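Local coordinates for protein-glutamate methylesterase/protein-glutamine glutaminase (Thermotoga maritima, PDB 3SFT) that probably removes methyl groups from methylated chemoreceptor glutamates and deamidates specific receptor glutamines, here represented by its C-terminal catalytic domain, at residues K8-G13 with E187-L192. Numbering follows the deposited sequence.
Sequences KIVVIG and EKLIEL
Val-10 and Leu-189 form the apolar half of this contact, CG1 of Val-10 lying 4.2 Å from CD2 of Leu-189. Both side chains leave their backbones toward the opposing segment and both are buried. Ile-128 of strand 127-131 and Ile-154 of strand 152-156 also touch Leu-189 and Leu-192, so helix 185-192 packs on one face of the parallel sheet, while Val-11 meets helix 112-123 on the other, the layering of a modified doubly wound alpha/beta fold. By contrast, partly exposed Lys-8 and Leu-192 are joined by a single hydrogen bond, without side-chain packing between them. Lys-8 NZ donates to the main-chain O of Leu-192 at 2.7 Å; the C=O...N angle is 155° and the donor is tilted 25° from the carbonyl plane. With CG anti to the carbonyl carbon, the extended chain of Lys-8 bridges the 9.3 Å between its CA and that of Leu-192. A methionine here would probably leave the Leu-192 carbonyl without this donor and the last helical turn less firmly tied to the residue leading into strand 9-14. Because carbonyls at a helix C-terminus carry the dipole's negative end, the lysine's charge is probably favourable there, complementing the apolar contact.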
loop_
_atom_site.group_PDB
_atom_site.type_symbol
_atom_site.label_atom_id
_atom_site.label_comp_id
_atom_site.label_asym_id
_atom_site.label_seq_id
_atom_site.Cartn_x
_atom_site.Cartn_y
_atom_site.Cartn_z
ATOM N N LYS A 8 -10.721 -0.899 -8.877
ATOM C CA LYS A 8 -9.360 -0.459 -8.634
ATOM C C LYS A 8 -8.783 -1.095 -7.377
ATOM O O LYS A 8 -9.448 -1.886 -6.704
ATOM C CB LYS A 8 -9.336 1.064 -8.504
ATOM C CG LYS A 8 -9.975 1.772 -9.685
ATOM C CD LYS A 8 -9.746 3.265 -9.652
ATOM C CE LYS A 8 -10.358 3.922 -10.882
ATOM N NZ LYS A 8 -10.005 5.365 -10.990
ATOM N N ILE A 9 -7.527 -0.770 -7.091
ATOM C CA ILE A 9 -6.844 -1.262 -5.903
ATOM C C ILE A 9 -5.883 -0.187 -5.404
ATOM O O ILE A 9 -5.332 0.590 -6.187
ATOM C CB ILE A 9 -6.056 -2.571 -6.175
ATOM C CG1 ILE A 9 -5.641 -3.213 -4.846
ATOM C CG2 ILE A 9 -4.835 -2.298 -7.061
ATOM C CD1 ILE A 9 -4.890 -4.514 -5.005
ATOM N N VAL A 10 -5.737 -0.109 -4.090
ATOM C CA VAL A 10 -4.837 0.851 -3.484
ATOM C C VAL A 10 -3.755 0.073 -2.742
ATOM O O VAL A 10 -4.049 -0.774 -1.905
ATOM C CB VAL A 10 -5.578 1.784 -2.501
ATOM C CG1 VAL A 10 -4.604 2.796 -1.901
ATOM C CG2 VAL A 10 -6.719 2.502 -3.214
ATOM N N VAL A 11 -2.507 0.311 -3.114
ATOM C CA VAL A 11 -1.383 -0.346 -2.475
ATOM C C VAL A 11 -0.567 0.758 -1.815
ATOM O O VAL A 11 -0.119 1.695 -2.479
ATOM C CB VAL A 11 -0.520 -1.116 -3.496
ATOM C CG1 VAL A 11 0.671 -1.760 -2.801
ATOM C CG2 VAL A 11 -1.361 -2.177 -4.203
ATOM N N ILE A 12 -0.428 0.657 -0.497
ATOM C CA ILE A 12 0.295 1.636 0.300
ATOM C C ILE A 12 1.589 1.060 0.840
ATOM O O ILE A 12 1.609 -0.058 1.362
ATOM C CB ILE A 12 -0.543 2.090 1.519
ATOM C CG1 ILE A 12 -1.934 2.551 1.069
ATOM C CG2 ILE A 12 0.191 3.191 2.276
ATOM C CD1 ILE A 12 -2.789 3.151 2.183
ATOM N N GLY A 13 2.660 1.839 0.716
ATOM C CA GLY A 13 3.963 1.431 1.209
ATOM C C GLY A 13 4.412 2.434 2.253
ATOM O O GLY A 13 4.333 3.642 2.033
ATOM N N GLU A 187 -9.042 11.918 1.168
ATOM C CA GLU A 187 -9.940 12.714 0.332
ATOM C C GLU A 187 -9.639 12.494 -1.138
ATOM O O GLU A 187 -10.554 12.357 -1.948
ATOM C CB GLU A 187 -9.824 14.202 0.696
ATOM C CG GLU A 187 -9.999 14.459 2.202
ATOM C CD GLU A 187 -9.686 15.885 2.638
ATOM O OE1 GLU A 187 -10.068 16.238 3.774
ATOM O OE2 GLU A 187 -9.051 16.644 1.872
ATOM N N LYS A 188 -8.353 12.432 -1.474
ATOM C CA LYS A 188 -7.942 12.211 -2.853
ATOM C C LYS A 188 -8.340 10.803 -3.295
ATOM O O LYS A 188 -8.823 10.617 -4.412
ATOM C CB LYS A 188 -6.435 12.428 -3.003
ATOM C CG LYS A 188 -5.895 12.212 -4.410
ATOM C CD LYS A 188 -6.622 13.053 -5.455
ATOM C CE LYS A 188 -6.404 14.542 -5.249
ATOM N NZ LYS A 188 -7.042 15.331 -6.340
ATOM N N LEU A 189 -8.158 9.822 -2.409
ATOM C CA LEU A 189 -8.509 8.436 -2.718
ATOM C C LEU A 189 -10.002 8.310 -3.001
ATOM O O LEU A 189 -10.403 7.655 -3.965
ATOM C CB LEU A 189 -8.107 7.490 -1.575
ATOM C CG LEU A 189 -6.603 7.261 -1.372
ATOM C CD1 LEU A 189 -6.359 6.301 -0.205
ATOM C CD2 LEU A 189 -5.988 6.720 -2.661
ATOM N N ILE A 190 -10.814 8.964 -2.175
ATOM C CA ILE A 190 -12.264 8.942 -2.331
ATOM C C ILE A 190 -12.703 9.495 -3.689
ATOM O O ILE A 190 -13.654 8.987 -4.284
ATOM C CB ILE A 190 -12.967 9.703 -1.170
ATOM C CG1 ILE A 190 -12.826 8.899 0.123
ATOM C CG2 ILE A 190 -14.456 9.932 -1.481
ATOM C CD1 ILE A 190 -13.260 9.644 1.355
ATOM N N GLU A 191 -12.000 10.503 -4.202
ATOM C CA GLU A 191 -12.379 11.051 -5.500
ATOM C C GLU A 191 -11.758 10.333 -6.701
ATOM O O GLU A 191 -12.242 10.469 -7.822
ATOM C CB GLU A 191 -12.169 12.571 -5.564
ATOM C CG GLU A 191 -10.793 13.077 -5.194
ATOM C CD GLU A 191 -10.708 14.600 -5.221
ATOM O OE1 GLU A 191 -11.497 15.265 -4.509
ATOM O OE2 GLU A 191 -9.849 15.138 -5.952
ATOM N N LEU A 192 -10.723 9.532 -6.468
ATOM C CA LEU A 192 -10.090 8.793 -7.562
ATOM C C LEU A 192 -10.799 7.475 -7.861
ATOM O O LEU A 192 -10.811 7.025 -9.003
ATOM C CB LEU A 192 -8.611 8.520 -7.272
ATOM C CG LEU A 192 -7.624 9.689 -7.232
ATOM C CD1 LEU A 192 -6.234 9.142 -6.990
ATOM C CD2 LEU A 192 -7.658 10.478 -8.531
#